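PDB 4JZ5: Gp26, which probably hydrolyses glycosidic bonds of Listeria cell-wall peptidoglycan as the glycosyl hydrolase family 25 catalytic domain of a phage endolysin. Local coordinates for residues A[128-140]-A[157-169]. Residues are numbered along the deposited sequence; the frame is centred on the assembly and turned at random.
Sequences VVNECQRFIDHVK and KTHDLDKVKHDLR
In the barrel-like alpha/beta fold of this family 25 hydrolase, helix 128-143 meets the connection to strand 169-172: the Q133 amide hydrogen-bonds the K165 backbone, and K140 forms a salt bridge with D167. K165 N gives Q133 OE1 a nearly straight bond of 2.8 Å on a lone pair (N-H...O 173°), and Q133 NE2 donates to K165 O at 2.9 Å, in the carbonyl plane. Q133 gets there with CG anti to the backbone N (chi1 -166°) and a bend at chi2. NE2 also donates to D137 OD1; a water links OE1 to K163 O. Next to the amide, V164 lies against the helix: its CG1 meets I136 CD1 (3.7 Å) and its CG2 C132 CB (4.0 Å). V129 CG2 sits tightly on D160 O (3.1 Å) and its CG1 on K163 CB (3.8 Å). Towards the helix start, V128 CG1 touches L161 CD2 (3.8 Å), just past the Schellman turn at D160. Farther along, K140 NZ meets D167 OD2 on its syn lone pair (2.8 Å), which also accepts from V147 N; a water joins NZ to D167 OD1. With both amide ends used, the rotation of Q133 is fixed, and the K165 backbone is held as by a neighbouring strand.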
loop_
_atom_site.group_PDB
_atom_site.type_symbol
_atom_site.label_atom_id
_atom_site.label_comp_id
_atom_site.label_asym_id
_atom_site.label_seq_id
_atom_site.Cartn_x
_atom_site.Cartn_y
_atom_site.Cartn_z
ATOM N N VAL A 128 -5.535 19.003 -1.678
ATOM C CA VAL A 128 -5.088 17.630 -1.546
ATOM C C VAL A 128 -6.250 16.635 -1.666
ATOM O O VAL A 128 -6.110 15.630 -2.357
ATOM C CB VAL A 128 -4.291 17.436 -0.239
ATOM C CG1 VAL A 128 -4.161 15.963 0.115
ATOM C CG2 VAL A 128 -2.913 18.096 -0.367
ATOM N N VAL A 129 -7.354 16.881 -0.971
ATOM C CA VAL A 129 -8.497 15.981 -1.074
ATOM C C VAL A 129 -8.932 15.808 -2.520
ATOM O O VAL A 129 -9.109 14.684 -2.997
ATOM C CB VAL A 129 -9.655 16.469 -0.199
ATOM C CG1 VAL A 129 -10.978 15.787 -0.574
ATOM C CG2 VAL A 129 -9.333 16.271 1.267
ATOM N N ASN A 130 -9.099 16.919 -3.223
ATOM C CA ASN A 130 -9.618 16.832 -4.570
ATOM C C ASN A 130 -8.663 16.080 -5.490
ATOM O O ASN A 130 -9.103 15.276 -6.318
ATOM C CB ASN A 130 -9.901 18.214 -5.145
ATOM C CG ASN A 130 -11.116 18.884 -4.522
ATOM O OD1 ASN A 130 -11.888 18.267 -3.786
ATOM N ND2 ASN A 130 -11.283 20.161 -4.820
ATOM N N GLU A 131 -7.357 16.317 -5.350
ATOM C CA GLU A 131 -6.412 15.662 -6.236
ATOM C C GLU A 131 -6.279 14.177 -5.903
ATOM O O GLU A 131 -6.195 13.355 -6.809
ATOM C CB GLU A 131 -5.070 16.384 -6.230
ATOM C CG GLU A 131 -5.154 17.798 -6.817
ATOM C CD GLU A 131 -5.621 17.812 -8.252
ATOM O OE1 GLU A 131 -5.162 16.988 -9.051
ATOM O OE2 GLU A 131 -6.472 18.661 -8.573
ATOM N N CYS A 132 -6.297 13.823 -4.620
ATOM C CA CYS A 132 -6.339 12.422 -4.250
ATOM C C CYS A 132 -7.576 11.764 -4.850
ATOM O O CYS A 132 -7.506 10.644 -5.333
ATOM C CB CYS A 132 -6.343 12.256 -2.729
ATOM S SG CYS A 132 -4.738 12.531 -1.969
ATOM N N GLN A 133 -8.714 12.452 -4.793
ATOM C CA GLN A 133 -9.943 11.901 -5.349
ATOM C C GLN A 133 -9.829 11.674 -6.859
ATOM O O GLN A 133 -10.271 10.632 -7.362
ATOM C CB GLN A 133 -11.144 12.802 -5.051
ATOM C CG GLN A 133 -12.459 12.086 -5.314
ATOM C CD GLN A 133 -12.685 11.004 -4.299
ATOM O OE1 GLN A 133 -12.813 11.301 -3.111
ATOM N NE2 GLN A 133 -12.627 9.750 -4.714
ATOM N N ARG A 134 -9.259 12.641 -7.574
ATOM C CA ARG A 134 -9.060 12.485 -9.011
ATOM C C ARG A 134 -8.205 11.262 -9.312
ATOM O O ARG A 134 -8.513 10.503 -10.243
ATOM C CB ARG A 134 -8.440 13.739 -9.622
ATOM C CG ARG A 134 -9.340 14.964 -9.545
ATOM C CD ARG A 134 -8.636 16.182 -10.135
ATOM N NE ARG A 134 -8.446 16.034 -11.574
ATOM C CZ ARG A 134 -7.298 16.158 -12.228
ATOM N NH1 ARG A 134 -6.169 16.459 -11.610
ATOM N NH2 ARG A 134 -7.298 15.970 -13.540
ATOM N N PHE A 135 -7.134 11.077 -8.555
ATOM C CA PHE A 135 -6.269 9.919 -8.738
ATOM C C PHE A 135 -7.032 8.612 -8.532
ATOM O O PHE A 135 -6.987 7.717 -9.373
ATOM C CB PHE A 135 -5.093 10.029 -7.758
ATOM C CG PHE A 135 -4.121 8.872 -7.813
ATOM C CD1 PHE A 135 -4.418 7.659 -7.216
ATOM C CD2 PHE A 135 -2.895 9.015 -8.452
ATOM C CE1 PHE A 135 -3.525 6.602 -7.271
ATOM C CE2 PHE A 135 -1.991 7.963 -8.502
ATOM C CZ PHE A 135 -2.315 6.755 -7.911
ATOM N N ILE A 136 -7.712 8.509 -7.404
ATOM C CA ILE A 136 -8.418 7.291 -7.030
ATOM C C ILE A 136 -9.547 6.986 -8.014
ATOM O O ILE A 136 -9.683 5.843 -8.460
ATOM C CB ILE A 136 -8.912 7.413 -5.581
ATOM C CG1 ILE A 136 -7.701 7.364 -4.630
ATOM C CG2 ILE A 136 -9.957 6.347 -5.250
ATOM C CD1 ILE A 136 -8.022 7.755 -3.213
ATOM N N ASP A 137 -10.329 7.997 -8.375
ATOM C CA ASP A 137 -11.388 7.799 -9.344
ATOM C C ASP A 137 -10.815 7.268 -10.649
ATOM O O ASP A 137 -11.418 6.403 -11.296
ATOM C CB ASP A 137 -12.086 9.114 -9.665
ATOM C CG ASP A 137 -12.922 9.677 -8.517
ATOM O OD1 ASP A 137 -13.133 8.998 -7.505
ATOM O OD2 ASP A 137 -13.386 10.833 -8.668
ATOM N N HIS A 138 -9.688 7.812 -11.090
ATOM C CA HIS A 138 -9.118 7.373 -12.349
ATOM C C HIS A 138 -8.697 5.912 -12.293
ATOM O O HIS A 138 -9.005 5.125 -13.191
ATOM C CB HIS A 138 -7.950 8.267 -12.758
ATOM C CG HIS A 138 -7.489 8.020 -14.149
ATOM N ND1 HIS A 138 -8.208 8.453 -15.240
ATOM C CD2 HIS A 138 -6.411 7.368 -14.642
ATOM C CE1 HIS A 138 -7.589 8.079 -16.346
ATOM N NE2 HIS A 138 -6.496 7.424 -16.012
ATOM N N VAL A 139 -7.986 5.538 -11.236
ATOM C CA VAL A 139 -7.511 4.168 -11.131
ATOM C C VAL A 139 -8.688 3.182 -11.041
ATOM O O VAL A 139 -8.688 2.145 -11.707
ATOM C CB VAL A 139 -6.565 4.002 -9.935
ATOM C CG1 VAL A 139 -6.146 2.551 -9.783
ATOM C CG2 VAL A 139 -5.352 4.902 -10.084
ATOM N N LYS A 140 -9.678 3.499 -10.221
ATOM C CA LYS A 140 -10.864 2.641 -10.104
ATOM C C LYS A 140 -11.558 2.518 -11.456
ATOM O O LYS A 140 -11.951 1.414 -11.864
ATOM C CB LYS A 140 -11.841 3.192 -9.060
ATOM C CG LYS A 140 -11.361 2.996 -7.627
ATOM C CD LYS A 140 -12.256 3.672 -6.603
ATOM C CE LYS A 140 -13.693 3.160 -6.583
ATOM N NZ LYS A 140 -13.787 1.717 -6.222
ATOM N N LYS A 157 -5.100 13.663 9.209
ATOM C CA LYS A 157 -5.966 14.624 9.868
ATOM C C LYS A 157 -5.773 16.029 9.316
ATOM O O LYS A 157 -6.745 16.745 9.048
ATOM C CB LYS A 157 -5.689 14.631 11.372
ATOM C CG LYS A 157 -6.162 13.375 12.088
ATOM C CD LYS A 157 -6.048 13.477 13.595
ATOM C CE LYS A 157 -4.609 13.551 14.057
ATOM N NZ LYS A 157 -4.507 13.455 15.545
ATOM N N THR A 158 -4.518 16.443 9.168
ATOM C CA THR A 158 -4.232 17.829 8.814
ATOM C C THR A 158 -4.390 18.148 7.333
ATOM O O THR A 158 -4.270 19.310 6.949
ATOM C CB THR A 158 -2.826 18.256 9.276
ATOM O OG1 THR A 158 -1.836 17.476 8.592
ATOM C CG2 THR A 158 -2.684 18.114 10.791
ATOM N N HIS A 159 -4.684 17.141 6.513
ATOM C CA HIS A 159 -5.000 17.365 5.106
ATOM C C HIS A 159 -6.412 16.953 4.738
ATOM O O HIS A 159 -6.753 16.891 3.555
ATOM C CB HIS A 159 -3.972 16.693 4.207
ATOM C CG HIS A 159 -2.609 17.287 4.345
ATOM N ND1 HIS A 159 -1.783 17.004 5.410
ATOM C CD2 HIS A 159 -1.964 18.221 3.604
ATOM C CE1 HIS A 159 -0.672 17.714 5.301
ATOM N NE2 HIS A 159 -0.753 18.451 4.205
ATOM N N ASP A 160 -7.241 16.700 5.745
ATOM C CA ASP A 160 -8.664 16.412 5.537
ATOM C C ASP A 160 -8.897 15.129 4.768
ATOM O O ASP A 160 -9.897 15.024 4.066
ATOM C CB ASP A 160 -9.357 17.537 4.749
ATOM C CG ASP A 160 -9.739 18.704 5.591
ATOM O OD1 ASP A 160 -9.641 18.619 6.830
ATOM O OD2 ASP A 160 -10.172 19.708 4.993
ATOM N N LEU A 161 -8.017 14.147 4.900
ATOM C CA LEU A 161 -8.165 12.949 4.087
ATOM C C LEU A 161 -9.440 12.155 4.376
ATOM O O LEU A 161 -9.840 11.343 3.552
ATOM C CB LEU A 161 -6.924 12.045 4.185
ATOM C CG LEU A 161 -5.619 12.656 3.654
ATOM C CD1 LEU A 161 -4.536 11.584 3.603
ATOM C CD2 LEU A 161 -5.785 13.323 2.296
ATOM N N ASP A 162 -10.104 12.399 5.509
ATOM C CA ASP A 162 -11.417 11.801 5.743
ATOM C C ASP A 162 -12.408 12.135 4.623
ATOM O O ASP A 162 -13.380 11.400 4.408
ATOM C CB ASP A 162 -12.010 12.253 7.084
ATOM C CG ASP A 162 -11.409 11.526 8.274
ATOM O OD1 ASP A 162 -10.767 10.486 8.082
ATOM O OD2 ASP A 162 -11.633 11.993 9.420
ATOM N N LYS A 163 -12.181 13.247 3.924
ATOM C CA LYS A 163 -13.092 13.673 2.867
ATOM C C LYS A 163 -12.894 12.934 1.546
ATOM O O LYS A 163 -13.714 13.072 0.642
ATOM C CB LYS A 163 -12.948 15.167 2.637
ATOM C CG LYS A 163 -13.391 15.990 3.836
ATOM C CD LYS A 163 -13.240 17.466 3.571
ATOM C CE LYS A 163 -13.739 18.295 4.738
ATOM N NZ LYS A 163 -13.725 19.750 4.418
ATOM N N VAL A 164 -11.822 12.162 1.419
ATOM C CA VAL A 164 -11.616 11.350 0.224
ATOM C C VAL A 164 -12.487 10.101 0.288
ATOM O O VAL A 164 -12.586 9.471 1.337
ATOM C CB VAL A 164 -10.134 10.962 0.071
ATOM C CG1 VAL A 164 -9.914 10.169 -1.203
ATOM C CG2 VAL A 164 -9.251 12.202 0.059
ATOM N N LYS A 165 -13.133 9.767 -0.824
ATOM C CA LYS A 165 -13.938 8.552 -0.929
ATOM C C LYS A 165 -13.116 7.457 -1.575
ATOM O O LYS A 165 -12.614 7.624 -2.693
ATOM C CB LYS A 165 -15.173 8.829 -1.776
ATOM C CG LYS A 165 -16.047 9.916 -1.205
ATOM C CD LYS A 165 -17.183 10.261 -2.158
ATOM C CE LYS A 165 -18.189 11.212 -1.521
ATOM N NZ LYS A 165 -17.579 12.519 -1.163
ATOM N N HIS A 166 -12.949 6.346 -0.874
ATOM C CA HIS A 166 -12.098 5.261 -1.360
ATOM C C HIS A 166 -12.460 3.998 -0.595
ATOM O O HIS A 166 -13.363 3.998 0.245
ATOM C CB HIS A 166 -10.622 5.598 -1.160
ATOM C CG HIS A 166 -10.288 5.825 0.265
ATOM N ND1 HIS A 166 -9.997 4.795 1.122
ATOM C CD2 HIS A 166 -10.334 6.949 1.011
ATOM C CE1 HIS A 166 -9.843 5.282 2.336
ATOM N NE2 HIS A 166 -10.027 6.590 2.296
ATOM N N ASP A 167 -11.737 2.923 -0.876
ATOM C CA ASP A 167 -12.147 1.605 -0.433
ATOM C C ASP A 167 -11.458 1.051 0.811
ATOM O O ASP A 167 -11.844 -0.035 1.261
ATOM C CB ASP A 167 -11.959 0.617 -1.586
ATOM C CG ASP A 167 -12.819 0.962 -2.769
ATOM O OD1 ASP A 167 -14.041 1.136 -2.551
ATOM O OD2 ASP A 167 -12.300 1.090 -3.885
ATOM N N LEU A 168 -10.434 1.702 1.345
ATOM C CA LEU A 168 -9.764 1.168 2.526
ATOM C C LEU A 168 -8.840 2.190 3.181
ATOM O O LEU A 168 -7.951 2.730 2.537
ATOM C CB LEU A 168 -8.975 -0.088 2.156
ATOM C CG LEU A 168 -8.669 -1.027 3.325
ATOM C CD1 LEU A 168 -8.662 -2.486 2.858
ATOM C CD2 LEU A 168 -7.343 -0.686 3.979
ATOM N N ARG A 169 -9.077 2.446 4.464
ATOM C CA ARG A 169 -8.256 3.375 5.239
ATOM C C ARG A 169 -7.014 2.689 5.800
ATOM O O ARG A 169 -7.112 1.865 6.713
ATOM C CB ARG A 169 -9.061 3.938 6.404
ATOM C CG ARG A 169 -10.309 4.715 6.015
ATOM C CD ARG A 169 -11.230 4.949 7.210
ATOM N NE ARG A 169 -10.628 5.754 8.275
ATOM C CZ ARG A 169 -10.693 7.078 8.362
ATOM N NH1 ARG A 169 -11.343 7.799 7.461
ATOM N NH2 ARG A 169 -10.101 7.684 9.381
HETATM O O HOH W 1 -7.039 18.833 1.551
HETATM O O HOH W 2 -13.641 13.658 -2.160
HETATM O O HOH W 3 -15.709 0.034 -4.408
#